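Local coordinates for protein inositol-1,4,5-trisphosphate 5-phosphatase 1 (Schizosaccharomyces pombe, PDB 1I9Z) that removes the 5-phosphate from soluble and lipid inositol phosphates through its magnesium-dependent catalytic domain, regulating phosphoinositide levels in membrane trafficking and signalling, at residues F28-N33 against Y58-Q63. Residues are numbered along the deposited sequence; the frame is centred on the assembly and turned at random.
Sequences FVASYN and YVVGFQ
F28 and Y58 meet as paired residues of two parallel neighbours in a mixed sheet, the two strands of a beta-alpha-beta unit whose connection carries helix 44-47. Five backbone hydrogen bonds join 28-33 to 58-63 in exact register, from V59 N to F28 O at 2.8 Å down to Q63 N and Y32 O, where the donor stands 32° off the carbonyl plane. Faces alternate along the pair. One carries the aromatic rings of F28, Y58, Y32 and F62 around A30 and V60, and W46 and L47 of the helix cover its middle. Y58 leans its CD2-CE2 side against F28, with CD2 3.6 Å from F28 CB; the ring planes differ by 36°. F28 holds CG anti to its nitrogen, whereas Y58 CG lies beside its own (chi1 -77°), which brings the far part of that ring nearer to F28. The F28 ring also meets that of Y310 and touches L47. With an alanine at F28, Y58 would probably keep only the CB contact, the rings of Y58 and Y310 losing their shared aromatic neighbour and a gap opening beside L47. On the other face V29 and V59 pack against F205 of the second sheet, as expected of the DNase I-like sandwich. Beyond them N33 ND2 donates to D207 and E64, its side chain about 5 Å from the bound calcium ion. Backbone bonds thus run the length of the pair while the side chains change from apolar to polar, placing N33 beside the metal site.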
ATOM      1  N   PHE A  28      -6.427   6.293   1.392  1.00 16.66           N
ATOM      2  CA  PHE A  28      -6.133   6.036   2.817  1.00 16.81           C
ATOM      3  C   PHE A  28      -5.706   4.588   2.912  1.00 16.09           C
ATOM      4  O   PHE A  28      -6.473   3.689   2.503  1.00 14.82           O
ATOM      5  CB  PHE A  28      -7.402   6.229   3.659  1.00 16.80           C
ATOM      6  CG  PHE A  28      -7.155   6.212   5.159  1.00 18.39           C
ATOM      7  CD1 PHE A  28      -7.024   7.434   5.873  1.00 18.61           C
ATOM      8  CD2 PHE A  28      -7.079   4.998   5.886  1.00 17.64           C
ATOM      9  CE1 PHE A  28      -6.823   7.458   7.258  1.00 18.01           C
ATOM     10  CE2 PHE A  28      -6.871   4.994   7.293  1.00 17.52           C
ATOM     11  CZ  PHE A  28      -6.734   6.263   7.988  1.00 18.06           C
ATOM     12  N   VAL A  29      -4.501   4.338   3.401  1.00 14.11           N
ATOM     13  CA  VAL A  29      -3.955   2.999   3.487  1.00 14.09           C
ATOM     14  C   VAL A  29      -3.791   2.665   4.947  1.00 16.09           C
ATOM     15  O   VAL A  29      -3.187   3.417   5.701  1.00 17.70           O
ATOM     16  CB  VAL A  29      -2.584   2.867   2.753  1.00 16.14           C
ATOM     17  CG1 VAL A  29      -1.975   1.413   2.948  1.00 16.84           C
ATOM     18  CG2 VAL A  29      -2.745   3.158   1.291  1.00 14.58           C
ATOM     19  N   ALA A  30      -4.369   1.543   5.333  1.00 15.27           N
ATOM     20  CA  ALA A  30      -4.407   1.110   6.709  1.00 15.10           C
ATOM     21  C   ALA A  30      -3.950  -0.331   6.870  1.00 13.71           C
ATOM     22  O   ALA A  30      -4.380  -1.205   6.131  1.00 14.26           O
ATOM     23  CB  ALA A  30      -5.914   1.235   7.246  1.00 14.13           C
ATOM     24  N   SER A  31      -3.158  -0.566   7.917  1.00 12.18           N
ATOM     25  CA  SER A  31      -2.597  -1.877   8.207  1.00 13.39           C
ATOM     26  C   SER A  31      -2.740  -2.265   9.688  1.00 13.37           C
ATOM     27  O   SER A  31      -2.505  -1.427  10.605  1.00 12.94           O
ATOM     28  CB  SER A  31      -1.096  -1.909   7.800  1.00 12.98           C
ATOM     29  OG  SER A  31      -0.679  -3.248   7.766  1.00 15.68           O
ATOM     30  N   TYR A  32      -3.074  -3.535   9.938  1.00 14.00           N
ATOM     31  CA  TYR A  32      -3.227  -4.012  11.300  1.00 12.94           C
ATOM     32  C   TYR A  32      -2.955  -5.493  11.482  1.00 14.50           C
ATOM     33  O   TYR A  32      -3.631  -6.319  10.864  1.00 15.21           O
ATOM     34  CB  TYR A  32      -4.664  -3.686  11.770  1.00 13.81           C
ATOM     35  CG  TYR A  32      -4.937  -3.661  13.275  1.00 13.94           C
ATOM     36  CD1 TYR A  32      -3.945  -3.887  14.241  1.00 15.76           C
ATOM     37  CD2 TYR A  32      -6.230  -3.322  13.736  1.00 18.74           C
ATOM     38  CE1 TYR A  32      -4.258  -3.791  15.650  1.00 16.43           C
ATOM     39  CE2 TYR A  32      -6.521  -3.228  15.079  1.00 17.50           C
ATOM     40  CZ  TYR A  32      -5.546  -3.466  16.024  1.00 18.02           C
ATOM     41  OH  TYR A  32      -5.869  -3.423  17.385  1.00 18.77           O
ATOM     42  N   ASN A  33      -1.913  -5.847  12.238  1.00 11.53           N
ATOM     43  CA  ASN A  33      -1.665  -7.244  12.587  1.00 13.63           C
ATOM     44  C   ASN A  33      -2.549  -7.410  13.848  1.00 14.92           C
ATOM     45  O   ASN A  33      -2.270  -6.860  14.925  1.00 15.77           O
ATOM     46  CB  ASN A  33      -0.201  -7.514  13.028  1.00 14.01           C
ATOM     47  CG  ASN A  33      -0.015  -8.930  13.420  1.00 14.87           C
ATOM     48  OD1 ASN A  33      -0.835  -9.478  14.173  1.00 16.01           O
ATOM     49  ND2 ASN A  33       1.084  -9.573  12.957  1.00 15.29           N
ATOM     50  N   TYR A  58     -10.263   3.539   0.307  1.00 17.16           N
ATOM     51  CA  TYR A  58      -9.681   2.994   1.517  1.00 16.88           C
ATOM     52  C   TYR A  58      -9.079   1.614   1.199  1.00 17.40           C
ATOM     53  O   TYR A  58      -9.790   0.696   0.685  1.00 16.72           O
ATOM     54  CB  TYR A  58     -10.703   2.814   2.636  1.00 18.14           C
ATOM     55  CG  TYR A  58     -11.055   4.084   3.296  1.00 19.98           C
ATOM     56  CD1 TYR A  58     -11.956   4.941   2.698  1.00 19.64           C
ATOM     57  CD2 TYR A  58     -10.443   4.467   4.513  1.00 20.54           C
ATOM     58  CE1 TYR A  58     -12.247   6.181   3.249  1.00 22.87           C
ATOM     59  CE2 TYR A  58     -10.759   5.738   5.108  1.00 19.71           C
ATOM     60  CZ  TYR A  58     -11.650   6.577   4.434  1.00 23.13           C
ATOM     61  OH  TYR A  58     -11.928   7.849   4.867  1.00 23.95           O
ATOM     62  N   VAL A  59      -7.780   1.448   1.509  1.00 15.11           N
ATOM     63  CA  VAL A  59      -7.107   0.174   1.241  1.00 15.57           C
ATOM     64  C   VAL A  59      -6.722  -0.337   2.620  1.00 15.51           C
ATOM     65  O   VAL A  59      -5.918   0.256   3.327  1.00 15.88           O
ATOM     66  CB  VAL A  59      -5.833   0.386   0.299  1.00 15.99           C
ATOM     67  CG1 VAL A  59      -5.053  -0.987   0.158  1.00 14.59           C
ATOM     68  CG2 VAL A  59      -6.302   0.929  -1.088  1.00 15.50           C
ATOM     69  N   VAL A  60      -7.326  -1.453   3.032  1.00 14.35           N
ATOM     70  CA  VAL A  60      -7.100  -2.019   4.348  1.00 13.91           C
ATOM     71  C   VAL A  60      -6.495  -3.416   4.291  1.00 14.05           C
ATOM     72  O   VAL A  60      -7.054  -4.325   3.657  1.00 15.94           O
ATOM     73  CB  VAL A  60      -8.453  -2.111   5.123  1.00 13.47           C
ATOM     74  CG1 VAL A  60      -8.213  -2.531   6.601  1.00 14.48           C
ATOM     75  CG2 VAL A  60      -9.220  -0.734   5.033  1.00 15.20           C
ATOM     76  N   GLY A  61      -5.358  -3.580   4.970  1.00 13.28           N
ATOM     77  CA  GLY A  61      -4.697  -4.848   5.032  1.00 13.48           C
ATOM     78  C   GLY A  61      -4.608  -5.330   6.462  1.00 15.47           C
ATOM     79  O   GLY A  61      -4.220  -4.574   7.401  1.00 15.80           O
ATOM     80  N   PHE A  62      -4.987  -6.593   6.653  1.00 13.78           N
ATOM     81  CA  PHE A  62      -4.922  -7.238   7.956  1.00 11.29           C
ATOM     82  C   PHE A  62      -3.948  -8.391   7.937  1.00 12.53           C
ATOM     83  O   PHE A  62      -3.774  -9.059   6.858  1.00 13.59           O
ATOM     84  CB  PHE A  62      -6.309  -7.858   8.365  1.00 12.50           C
ATOM     85  CG  PHE A  62      -7.358  -6.834   8.616  1.00 12.83           C
ATOM     86  CD1 PHE A  62      -8.381  -6.646   7.714  1.00 14.29           C
ATOM     87  CD2 PHE A  62      -7.332  -6.068   9.780  1.00 14.65           C
ATOM     88  CE1 PHE A  62      -9.419  -5.669   7.984  1.00 15.03           C
ATOM     89  CE2 PHE A  62      -8.363  -5.079  10.057  1.00 15.88           C
ATOM     90  CZ  PHE A  62      -9.395  -4.903   9.153  1.00 14.76           C
ATOM     91  N   GLN A  63      -3.256  -8.591   9.077  1.00 12.65           N
ATOM     92  CA  GLN A  63      -2.443  -9.788   9.271  1.00 12.65           C
ATOM     93  C   GLN A  63      -2.993 -10.522  10.506  1.00 15.26           C
ATOM     94  O   GLN A  63      -3.581  -9.903  11.419  1.00 15.17           O
ATOM     95  CB  GLN A  63      -0.967  -9.503   9.431  1.00 13.49           C
ATOM     96  CG  GLN A  63      -0.430  -8.642   8.206  1.00 11.90           C
ATOM     97  CD  GLN A  63      -0.730  -7.173   8.412  1.00 13.71           C
ATOM     98  OE1 GLN A  63      -0.644  -6.682   9.548  1.00 14.08           O
ATOM     99  NE2 GLN A  63      -1.027  -6.451   7.328  1.00 12.86           N
TER